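Local atomic coordinates of BsaWI endonuclease (Geobacillus stearothermophilus, PDB entry 4ZSF), a protein that probably cleaves double-stranded DNA as a restriction endonuclease of the PD-(D/E)XK nuclease family. Residues S141-T149 against F159-S167; N218-F226 against R234-F245. All coordinates share one frame; numbering follows the deposited sequence.

In the fold
Both interactions belong to one mixed six-stranded sheet, and their centres lie about 13 Å apart. Interaction 1 comes first along the chain and is complete before interaction 2 begins. It is the antiparallel hairpin of strands 146-152 and 155-165. Interaction 2 pairs parallel strands 222-226 and 235-238, the latter outermost in the sheet within this chain. Strand 188-193 lies between the two pairs. Helix 243-258 starts in interaction 2 and also covers part of the hairpin, where F245 packs on I148 and I162. Q163 OE1 and W220 NE1 probably share a hydrogen bond. The loop ends of interaction 1, at N142 and S167, reach the bound DNA; interaction 2 stays about 12 Å from it (nearest atoms).

Interaction 1 of 2, residues S141-T149 against F159-S167. With nucleotides of chain B.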
loop_
_atom_site.group_PDB
_atom_site.type_symbol
_atom_site.label_atom_id
_atom_site.label_comp_id
_atom_site.label_asym_id
_atom_site.label_seq_id
_atom_site.Cartn_x
_atom_site.Cartn_y
_atom_site.Cartn_z
ATOM N N SER A 141 -1.308 -14.940 -4.049
ATOM C CA SER A 141 -0.734 -13.604 -4.172
ATOM C C SER A 141 -1.754 -12.554 -4.624
ATOM O O SER A 141 -1.400 -11.406 -4.892
ATOM C CB SER A 141 0.460 -13.653 -5.100
ATOM O OG SER A 141 0.030 -14.204 -6.300
ATOM N N ASN A 142 -3.023 -12.949 -4.624
ATOM C CA ASN A 142 -4.137 -12.002 -4.817
ATOM C C ASN A 142 -4.019 -11.231 -6.121
ATOM O O ASN A 142 -4.383 -10.078 -6.232
ATOM C CB ASN A 142 -4.244 -11.039 -3.615
ATOM C CG ASN A 142 -4.540 -11.781 -2.339
ATOM O OD1 ASN A 142 -5.603 -12.389 -2.208
ATOM N ND2 ASN A 142 -3.605 -11.764 -1.401
ATOM N N VAL A 143 -3.593 -11.940 -7.140
ATOM C CA VAL A 143 -3.244 -11.345 -8.390
ATOM C C VAL A 143 -4.455 -10.959 -9.259
ATOM O O VAL A 143 -4.425 -9.926 -9.948
ATOM C CB VAL A 143 -2.354 -12.376 -9.151
ATOM C CG1 VAL A 143 -2.017 -11.876 -10.443
ATOM C CG2 VAL A 143 -1.102 -12.620 -8.334
ATOM N N PHE A 144 -5.435 -11.866 -9.331
ATOM C CA PHE A 144 -6.642 -11.653 -10.162
ATOM C C PHE A 144 -7.867 -11.511 -9.291
ATOM O O PHE A 144 -7.996 -12.215 -8.304
ATOM C CB PHE A 144 -6.802 -12.821 -11.127
ATOM C CG PHE A 144 -5.649 -12.911 -12.082
ATOM C CD1 PHE A 144 -5.457 -11.913 -13.039
ATOM C CD2 PHE A 144 -4.690 -13.924 -11.952
ATOM C CE1 PHE A 144 -4.289 -11.964 -13.905
ATOM C CE2 PHE A 144 -3.578 -14.013 -12.825
ATOM C CZ PHE A 144 -3.347 -13.019 -13.757
ATOM N N ASP A 145 -8.816 -10.689 -9.721
ATOM C CA ASP A 145 -10.033 -10.384 -8.971
ATOM C C ASP A 145 -11.104 -11.442 -9.262
ATOM O O ASP A 145 -11.849 -11.873 -8.390
ATOM C CB ASP A 145 -10.496 -8.991 -9.395
ATOM C CG ASP A 145 -9.442 -7.936 -9.049
ATOM O OD1 ASP A 145 -8.986 -7.929 -7.863
ATOM O OD2 ASP A 145 -9.013 -7.175 -9.945
ATOM N N LEU A 146 -11.121 -11.900 -10.506
ATOM C CA LEU A 146 -12.141 -12.810 -10.975
ATOM C C LEU A 146 -11.509 -13.886 -11.859
ATOM O O LEU A 146 -10.464 -13.654 -12.459
ATOM C CB LEU A 146 -13.174 -12.063 -11.802
ATOM C CG LEU A 146 -13.932 -10.937 -11.088
ATOM C CD1 LEU A 146 -14.827 -10.134 -12.119
ATOM C CD2 LEU A 146 -14.804 -11.640 -10.063
ATOM N N TYR A 147 -12.170 -15.027 -11.973
ATOM C CA TYR A 147 -11.749 -16.082 -12.895
ATOM C C TYR A 147 -12.955 -16.496 -13.741
ATOM O O TYR A 147 -14.116 -16.285 -13.321
ATOM C CB TYR A 147 -11.209 -17.292 -12.145
ATOM C CG TYR A 147 -9.897 -16.988 -11.458
ATOM C CD1 TYR A 147 -8.699 -17.155 -12.132
ATOM C CD2 TYR A 147 -9.881 -16.456 -10.167
ATOM C CE1 TYR A 147 -7.472 -16.879 -11.493
ATOM C CE2 TYR A 147 -8.664 -16.149 -9.510
ATOM C CZ TYR A 147 -7.469 -16.361 -10.201
ATOM O OH TYR A 147 -6.233 -16.129 -9.570
ATOM N N ILE A 148 -12.711 -17.090 -14.909
ATOM C CA ILE A 148 -13.877 -17.514 -15.708
ATOM C C ILE A 148 -13.684 -18.966 -16.106
ATOM O O ILE A 148 -12.558 -19.401 -16.460
ATOM C CB ILE A 148 -14.123 -16.575 -16.910
ATOM C CG1 ILE A 148 -15.383 -16.991 -17.704
ATOM C CG2 ILE A 148 -12.866 -16.434 -17.837
ATOM C CD1 ILE A 148 -15.855 -15.868 -18.739
ATOM N N THR A 149 -14.786 -19.724 -16.101
ATOM C CA THR A 149 -14.725 -21.138 -16.408
ATOM C C THR A 149 -15.632 -21.518 -17.543
ATOM O O THR A 149 -16.585 -20.760 -17.885
ATOM C CB THR A 149 -15.165 -22.019 -15.223
ATOM O OG1 THR A 149 -16.565 -21.823 -14.988
ATOM C CG2 THR A 149 -14.395 -21.702 -13.942
ATOM N N PHE A 159 -10.439 -21.092 -17.640
ATOM C CA PHE A 159 -9.666 -20.782 -18.865
ATOM C C PHE A 159 -9.225 -19.305 -18.874
ATOM O O PHE A 159 -8.465 -18.909 -19.768
ATOM C CB PHE A 159 -10.481 -21.088 -20.134
ATOM C CG PHE A 159 -11.695 -20.137 -20.378
ATOM C CD1 PHE A 159 -12.952 -20.420 -19.825
ATOM C CD2 PHE A 159 -11.542 -18.966 -21.163
ATOM C CE1 PHE A 159 -14.075 -19.533 -20.053
ATOM C CE2 PHE A 159 -12.605 -18.152 -21.427
ATOM C CZ PHE A 159 -13.838 -18.384 -20.877
ATOM N N GLY A 160 -9.739 -18.472 -17.953
ATOM C CA GLY A 160 -9.379 -17.062 -18.042
ATOM C C GLY A 160 -9.195 -16.417 -16.671
ATOM O O GLY A 160 -9.795 -16.886 -15.674
ATOM N N CYS A 161 -8.317 -15.406 -16.635
ATOM C CA CYS A 161 -7.962 -14.634 -15.440
ATOM C C CYS A 161 -8.353 -13.181 -15.724
ATOM O O CYS A 161 -8.065 -12.644 -16.807
ATOM C CB CYS A 161 -6.442 -14.711 -15.215
ATOM S SG CYS A 161 -5.828 -16.382 -14.960
ATOM N N ILE A 162 -9.022 -12.544 -14.774
ATOM C CA ILE A 162 -9.618 -11.243 -15.002
ATOM C C ILE A 162 -9.236 -10.255 -13.897
ATOM O O ILE A 162 -9.377 -10.546 -12.688
ATOM C CB ILE A 162 -11.177 -11.363 -15.011
ATOM C CG1 ILE A 162 -11.631 -12.327 -16.133
ATOM C CG2 ILE A 162 -11.833 -9.958 -15.082
ATOM C CD1 ILE A 162 -13.085 -12.865 -15.861
ATOM N N GLN A 163 -8.760 -9.083 -14.305
ATOM C CA GLN A 163 -8.495 -7.971 -13.362
ATOM C C GLN A 163 -9.645 -7.016 -13.460
ATOM O O GLN A 163 -10.037 -6.668 -14.547
ATOM C CB GLN A 163 -7.204 -7.288 -13.701
ATOM C CG GLN A 163 -5.998 -8.286 -13.488
ATOM C CD GLN A 163 -4.670 -7.727 -13.992
ATOM O OE1 GLN A 163 -4.632 -6.799 -14.801
ATOM N NE2 GLN A 163 -3.585 -8.247 -13.456
ATOM N N SER A 164 -10.220 -6.581 -12.341
ATOM C CA SER A 164 -11.406 -5.733 -12.494
ATOM C C SER A 164 -11.261 -4.550 -11.591
ATOM O O SER A 164 -11.505 -4.713 -10.404
ATOM C CB SER A 164 -12.707 -6.503 -12.169
ATOM O OG SER A 164 -12.833 -6.776 -10.771
ATOM N N LYS A 165 -10.892 -3.392 -12.176
ATOM C CA LYS A 165 -10.435 -2.181 -11.486
ATOM C C LYS A 165 -11.391 -1.005 -11.590
ATOM O O LYS A 165 -11.947 -0.752 -12.668
ATOM C CB LYS A 165 -9.104 -1.769 -12.075
ATOM C CG LYS A 165 -8.019 -2.864 -11.925
ATOM C CD LYS A 165 -8.072 -3.545 -10.528
ATOM C CE LYS A 165 -7.132 -4.774 -10.474
ATOM N NZ LYS A 165 -7.215 -5.511 -9.177
ATOM N N THR A 166 -11.578 -0.259 -10.495
ATOM C CA THR A 166 -12.558 0.797 -10.495
ATOM C C THR A 166 -11.846 2.085 -10.855
ATOM O O THR A 166 -12.469 3.106 -11.105
ATOM C CB THR A 166 -13.238 0.955 -9.112
ATOM O OG1 THR A 166 -12.216 0.942 -8.123
ATOM C CG2 THR A 166 -14.146 -0.216 -8.834
ATOM N N SER A 167 -10.522 2.033 -10.807
ATOM C CA SER A 167 -9.718 3.088 -11.363
ATOM C C SER A 167 -8.689 2.402 -12.271
ATOM O O SER A 167 -7.943 1.528 -11.827
ATOM C CB SER A 167 -9.039 3.905 -10.268
ATOM O OG SER A 167 -8.087 3.092 -9.602
ATOM P P DA B 5 -0.817 -10.025 2.213
ATOM O OP1 DA B 5 -0.633 -11.004 1.159
ATOM O OP2 DA B 5 0.204 -9.004 2.552
ATOM O "O5'" DA B 5 -2.077 -9.057 1.861
ATOM C "C5'" DA B 5 -3.255 -9.671 1.410
ATOM C "C4'" DA B 5 -4.218 -8.641 0.879
ATOM O "O4'" DA B 5 -4.795 -7.917 1.991
ATOM C "C3'" DA B 5 -3.610 -7.632 -0.053
ATOM O "O3'" DA B 5 -4.448 -7.526 -1.209
ATOM C "C2'" DA B 5 -3.561 -6.334 0.747
ATOM C "C1'" DA B 5 -4.670 -6.555 1.809
ATOM N N9 DA B 5 -4.384 -6.043 3.139
ATOM C C8 DA B 5 -3.207 -6.192 3.856
ATOM N N7 DA B 5 -3.245 -5.617 5.047
ATOM C C5 DA B 5 -4.594 -5.135 5.157
ATOM C C6 DA B 5 -5.315 -4.459 6.191
ATOM N N6 DA B 5 -4.811 -4.176 7.439
ATOM N N1 DA B 5 -6.611 -4.138 5.939
ATOM C C2 DA B 5 -7.154 -4.474 4.750
ATOM N N3 DA B 5 -6.578 -5.083 3.706
ATOM C C4 DA B 5 -5.297 -5.428 3.995
#
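F144 lays one ring face over C161, whose CB sits 3.5 Å from the ring centroid and almost on the ring normal. This is a CH-pi contact. C161 SG lies over the same face, 3.9 Å from F144 CE2, and also meets the Y147 ring obliquely. V143 CG1 covers the opposite face of F144. Q163 CG touches the ring edge, 3.7 Å from F144 CD1. The Q163 amide probably bonds W220, and also the D175 carbonyl.

The strands run antiparallel, their axes at 153°. Two classic beta bulges interrupt the pairing. In one, D145 N and L146 N both bond I162 O, at 3.0 and 3.1 Å. In the other, F159 and G160 both face I148. There I148 CG2 lies over the F159 ring, 4.0 Å from its centroid, and against G160 CA. A side chain on G160 would collide with it.

D145 OD2 is gripped twice. S164 N gives an almost straight bond of 2.7 Å (172°) to its anti lone pair. K165 NZ makes a salt bridge of 2.6 Å on the syn side. The bend at K165 chi2 (-41°) turns the lysine chain back to this carboxylate. The other oxygen, OD1, lies near E92 of helix 70-103. N142, which ends helix 129-140 in a Schellman motif, brings ND2 close to C5' of the DNA nucleotide DA5 of chain B. D145, just before strand 146-152, and Q163 and K165 on the next strand are spaced as in the PD-(D/E)XK signature, Q163 at the D/E position, consistent with a nuclease active-site hairpin.

Interaction 2 of 2, residues N218-F226 against R234-F245; sequences NGWHGMYVF and RIYPIDINLELF. With CA (calcium ion), chain F.
Y224 and Y236 lie side by side on a parallel strand pair, at the edge of the nuclease's mixed sheet, where 235-238 is outermost within this chain. The near-parallel rings are slid apart and barely overlap. Y224 CE2 comes within 3.5 Å of Y236 CD2. F245, on helix 243-258, turns its ring edge to the face of Y224, the planes at 85°. I238 CD1 rests over the F226 ring, 3.7 Å from F226 CE2. This is the tight part, tied by backbone bonds such as Y236 N to M223 O (2.8 Å).

R234 closes one end. Its extended chain puts the guanidinium flat under the N218 amide, N218 ND2 lying 3.3 Å from R234 CZ. R234 NH1 bonds H221 O in the guanidinium plane at 3.0 Å, and also W267 O. A water bridges R234 NH2 and N218 OD1. A leucine here would probably leave the H221 and W267 carbonyls without this donor and the N218 amide without its flat partner.

The D239 end is looser. D239 points away from strand 222-226 and begins an Asx turn, its OD1 accepting from N241 N. A water links N241, E243 and the calcium, which D239 OD2 holds at 2.3 Å.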
loop_
_atom_site.group_PDB
_atom_site.type_symbol
_atom_site.label_atom_id
_atom_site.label_comp_id
_atom_site.label_asym_id
_atom_site.label_seq_id
_atom_site.Cartn_x
_atom_site.Cartn_y
_atom_site.Cartn_z
ATOM N N ASN A 218 1.666 -6.597 -26.171
ATOM C CA ASN A 218 0.419 -6.280 -25.478
ATOM C C ASN A 218 0.432 -6.822 -24.025
ATOM O O ASN A 218 1.071 -7.855 -23.743
ATOM C CB ASN A 218 -0.793 -6.832 -26.242
ATOM C CG ASN A 218 -0.638 -8.308 -26.623
ATOM O OD1 ASN A 218 0.266 -8.647 -27.377
ATOM N ND2 ASN A 218 -1.506 -9.188 -26.082
ATOM N N GLY A 219 -0.246 -6.128 -23.106
ATOM C CA GLY A 219 -0.164 -6.503 -21.695
ATOM C C GLY A 219 -1.308 -7.420 -21.293
ATOM O O GLY A 219 -1.260 -8.106 -20.234
ATOM N N TRP A 220 -2.339 -7.456 -22.154
ATOM C CA TRP A 220 -3.579 -8.233 -21.971
ATOM C C TRP A 220 -4.035 -8.755 -23.325
ATOM O O TRP A 220 -3.649 -8.194 -24.335
ATOM C CB TRP A 220 -4.753 -7.401 -21.367
ATOM C CG TRP A 220 -4.507 -6.969 -19.908
ATOM C CD1 TRP A 220 -4.977 -7.605 -18.789
ATOM C CD2 TRP A 220 -3.749 -5.855 -19.459
ATOM N NE1 TRP A 220 -4.537 -6.960 -17.685
ATOM C CE2 TRP A 220 -3.797 -5.867 -18.055
ATOM C CE3 TRP A 220 -3.025 -4.832 -20.108
ATOM C CZ2 TRP A 220 -3.121 -4.925 -17.271
ATOM C CZ3 TRP A 220 -2.360 -3.870 -19.318
ATOM C CH2 TRP A 220 -2.428 -3.922 -17.917
ATOM N N HIS A 221 -4.902 -9.768 -23.324
ATOM C CA HIS A 221 -5.601 -10.160 -24.534
ATOM C C HIS A 221 -6.624 -9.109 -24.906
ATOM O O HIS A 221 -6.892 -8.855 -26.087
ATOM C CB HIS A 221 -6.295 -11.535 -24.351
ATOM C CG HIS A 221 -5.308 -12.658 -24.341
ATOM N ND1 HIS A 221 -5.169 -13.525 -23.287
ATOM C CD2 HIS A 221 -4.381 -13.036 -25.263
ATOM C CE1 HIS A 221 -4.228 -14.406 -23.561
ATOM N NE2 HIS A 221 -3.712 -14.120 -24.749
ATOM N N GLY A 222 -7.214 -8.527 -23.881
ATOM C CA GLY A 222 -8.291 -7.575 -24.122
ATOM C C GLY A 222 -8.513 -6.750 -22.848
ATOM O O GLY A 222 -8.353 -7.241 -21.728
ATOM N N MET A 223 -8.890 -5.500 -23.064
ATOM C CA MET A 223 -9.198 -4.563 -22.001
ATOM C C MET A 223 -10.626 -4.094 -22.311
ATOM O O MET A 223 -10.892 -3.690 -23.459
ATOM C CB MET A 223 -8.181 -3.412 -22.012
ATOM C CG MET A 223 -8.596 -2.218 -21.198
ATOM S SD MET A 223 -8.421 -2.565 -19.430
ATOM C CE MET A 223 -6.631 -2.618 -19.251
ATOM N N TYR A 224 -11.539 -4.196 -21.339
ATOM C CA TYR A 224 -12.960 -3.829 -21.585
ATOM C C TYR A 224 -13.271 -2.635 -20.747
ATOM O O TYR A 224 -13.131 -2.733 -19.530
ATOM C CB TYR A 224 -13.888 -5.020 -21.229
ATOM C CG TYR A 224 -13.486 -6.179 -22.115
ATOM C CD1 TYR A 224 -12.456 -7.016 -21.763
ATOM C CD2 TYR A 224 -14.096 -6.356 -23.346
ATOM C CE1 TYR A 224 -12.010 -8.057 -22.613
ATOM C CE2 TYR A 224 -13.707 -7.377 -24.206
ATOM C CZ TYR A 224 -12.668 -8.247 -23.820
ATOM O OH TYR A 224 -12.235 -9.222 -24.717
ATOM N N VAL A 225 -13.585 -1.508 -21.377
ATOM C CA VAL A 225 -13.719 -0.249 -20.637
ATOM C C VAL A 225 -15.157 0.234 -20.695
ATOM O O VAL A 225 -15.749 0.236 -21.787
ATOM C CB VAL A 225 -12.781 0.877 -21.245
ATOM C CG1 VAL A 225 -12.909 2.220 -20.425
ATOM C CG2 VAL A 225 -11.359 0.359 -21.339
ATOM N N PHE A 226 -15.705 0.668 -19.540
ATOM C CA PHE A 226 -17.044 1.276 -19.537
ATOM C C PHE A 226 -17.035 2.679 -20.168
ATOM O O PHE A 226 -16.958 3.683 -19.502
ATOM C CB PHE A 226 -17.588 1.333 -18.116
ATOM C CG PHE A 226 -18.052 0.012 -17.598
ATOM C CD1 PHE A 226 -19.398 -0.346 -17.702
ATOM C CD2 PHE A 226 -17.213 -0.843 -16.953
ATOM C CE1 PHE A 226 -19.856 -1.551 -17.218
ATOM C CE2 PHE A 226 -17.679 -2.069 -16.454
ATOM C CZ PHE A 226 -19.025 -2.414 -16.612
ATOM N N ARG A 234 -6.971 -3.724 -28.899
ATOM C CA ARG A 234 -7.481 -4.652 -27.857
ATOM C C ARG A 234 -8.199 -3.914 -26.748
ATOM O O ARG A 234 -8.533 -4.524 -25.731
ATOM C CB ARG A 234 -6.320 -5.458 -27.246
ATOM C CG ARG A 234 -5.581 -6.331 -28.285
ATOM C CD ARG A 234 -4.250 -6.823 -27.650
ATOM N NE ARG A 234 -3.477 -7.737 -28.507
ATOM C CZ ARG A 234 -3.676 -9.054 -28.622
ATOM N NH1 ARG A 234 -4.655 -9.663 -27.942
ATOM N NH2 ARG A 234 -2.873 -9.753 -29.461
ATOM N N ILE A 235 -8.475 -2.621 -26.957
ATOM C CA ILE A 235 -9.218 -1.843 -25.961
ATOM C C ILE A 235 -10.649 -1.701 -26.448
ATOM O O ILE A 235 -10.916 -0.978 -27.425
ATOM C CB ILE A 235 -8.628 -0.489 -25.748
ATOM C CG1 ILE A 235 -7.147 -0.640 -25.246
ATOM C CG2 ILE A 235 -9.414 0.236 -24.721
ATOM C CD1 ILE A 235 -6.375 0.697 -25.301
ATOM N N TYR A 236 -11.544 -2.435 -25.818
ATOM C CA TYR A 236 -12.920 -2.545 -26.290
ATOM C C TYR A 236 -13.962 -1.838 -25.417
ATOM O O TYR A 236 -13.819 -1.861 -24.198
ATOM C CB TYR A 236 -13.327 -4.020 -26.295
ATOM C CG TYR A 236 -12.392 -4.907 -27.084
ATOM C CD1 TYR A 236 -12.447 -4.944 -28.491
ATOM C CD2 TYR A 236 -11.490 -5.740 -26.424
ATOM C CE1 TYR A 236 -11.598 -5.787 -29.218
ATOM C CE2 TYR A 236 -10.637 -6.589 -27.148
ATOM C CZ TYR A 236 -10.732 -6.618 -28.543
ATOM O OH TYR A 236 -9.860 -7.476 -29.231
ATOM N N PRO A 237 -15.010 -1.248 -26.025
ATOM C CA PRO A 237 -16.055 -0.603 -25.236
ATOM C C PRO A 237 -17.066 -1.610 -24.697
ATOM O O PRO A 237 -17.446 -2.574 -25.413
ATOM C CB PRO A 237 -16.728 0.370 -26.218
ATOM C CG PRO A 237 -16.551 -0.306 -27.601
ATOM C CD PRO A 237 -15.162 -1.046 -27.471
ATOM N N ILE A 238 -17.502 -1.381 -23.451
ATOM C CA ILE A 238 -18.617 -2.148 -22.889
ATOM C C ILE A 238 -19.536 -1.225 -22.135
ATOM O O ILE A 238 -19.185 -0.064 -21.821
ATOM C CB ILE A 238 -18.156 -3.278 -21.917
ATOM C CG1 ILE A 238 -17.200 -2.692 -20.867
ATOM C CG2 ILE A 238 -17.533 -4.505 -22.682
ATOM C CD1 ILE A 238 -16.930 -3.711 -19.682
ATOM N N ASP A 239 -20.757 -1.690 -21.888
ATOM C CA ASP A 239 -21.640 -1.021 -20.964
ATOM C C ASP A 239 -22.174 -2.127 -20.046
ATOM O O ASP A 239 -21.543 -3.205 -19.933
ATOM C CB ASP A 239 -22.770 -0.267 -21.657
ATOM C CG ASP A 239 -23.697 -1.193 -22.421
ATOM O OD1 ASP A 239 -23.600 -2.442 -22.321
ATOM O OD2 ASP A 239 -24.587 -0.625 -23.035
ATOM N N ILE A 240 -23.289 -1.848 -19.394
ATOM C CA ILE A 240 -23.787 -2.778 -18.360
ATOM C C ILE A 240 -24.020 -4.219 -18.910
ATOM O O ILE A 240 -23.967 -5.220 -18.167
ATOM C CB ILE A 240 -25.069 -2.167 -17.735
ATOM C CG1 ILE A 240 -25.590 -3.016 -16.591
ATOM C CG2 ILE A 240 -26.155 -1.987 -18.789
ATOM C CD1 ILE A 240 -26.852 -2.355 -15.981
ATOM N N ASN A 241 -24.266 -4.336 -20.214
ATOM C CA ASN A 241 -24.431 -5.680 -20.783
ATOM C C ASN A 241 -23.150 -6.472 -21.077
ATOM O O ASN A 241 -23.220 -7.659 -21.405
ATOM C CB ASN A 241 -25.257 -5.532 -22.068
ATOM C CG ASN A 241 -26.603 -5.000 -21.772
ATOM O OD1 ASN A 241 -27.315 -5.607 -20.977
ATOM N ND2 ASN A 241 -26.950 -3.820 -22.338
ATOM N N LEU A 242 -21.975 -5.841 -20.971
ATOM C CA LEU A 242 -20.711 -6.549 -21.137
ATOM C C LEU A 242 -20.603 -7.323 -22.477
ATOM O O LEU A 242 -20.011 -8.396 -22.545
ATOM C CB LEU A 242 -20.440 -7.532 -19.966
ATOM C CG LEU A 242 -20.590 -6.962 -18.534
ATOM C CD1 LEU A 242 -20.282 -8.079 -17.526
ATOM C CD2 LEU A 242 -19.658 -5.780 -18.335
ATOM N N GLU A 243 -21.172 -6.767 -23.547
ATOM C CA GLU A 243 -21.351 -7.581 -24.732
ATOM C C GLU A 243 -20.090 -8.123 -25.347
ATOM O O GLU A 243 -20.005 -9.325 -25.636
ATOM C CB GLU A 243 -22.098 -6.782 -25.808
ATOM C CG GLU A 243 -23.528 -6.403 -25.449
ATOM C CD GLU A 243 -24.276 -5.832 -26.684
ATOM O OE1 GLU A 243 -24.283 -6.469 -27.789
ATOM O OE2 GLU A 243 -24.927 -4.754 -26.544
ATOM N N LEU A 244 -19.113 -7.244 -25.623
ATOM C CA LEU A 244 -17.905 -7.748 -26.255
ATOM C C LEU A 244 -17.135 -8.677 -25.321
ATOM O O LEU A 244 -16.462 -9.606 -25.780
ATOM C CB LEU A 244 -16.969 -6.606 -26.701
ATOM C CG LEU A 244 -17.450 -5.913 -28.008
ATOM C CD1 LEU A 244 -16.544 -4.656 -28.291
ATOM C CD2 LEU A 244 -17.361 -6.865 -29.265
ATOM N N PHE A 245 -17.198 -8.404 -24.022
ATOM C CA PHE A 245 -16.548 -9.336 -23.091
ATOM C C PHE A 245 -17.192 -10.749 -23.221
ATOM O O PHE A 245 -16.492 -11.775 -23.293
ATOM C CB PHE A 245 -16.678 -8.814 -21.642
ATOM C CG PHE A 245 -16.275 -9.851 -20.589
ATOM C CD1 PHE A 245 -14.944 -10.071 -20.275
ATOM C CD2 PHE A 245 -17.252 -10.570 -19.916
ATOM C CE1 PHE A 245 -14.582 -11.064 -19.328
ATOM C CE2 PHE A 245 -16.915 -11.547 -18.983
ATOM C CZ PHE A 245 -15.582 -11.791 -18.664
HETATM CA CA CA F . -25.057 -0.748 -25.295
HETATM O O HOH W 1 -0.477 -8.599 -30.245
HETATM O O HOH W 2 -8.894 -9.709 -27.894
HETATM O O HOH W 3 -25.823 -3.014 -24.654
HETATM O O HOH W 4 -27.605 -0.364 -24.445
#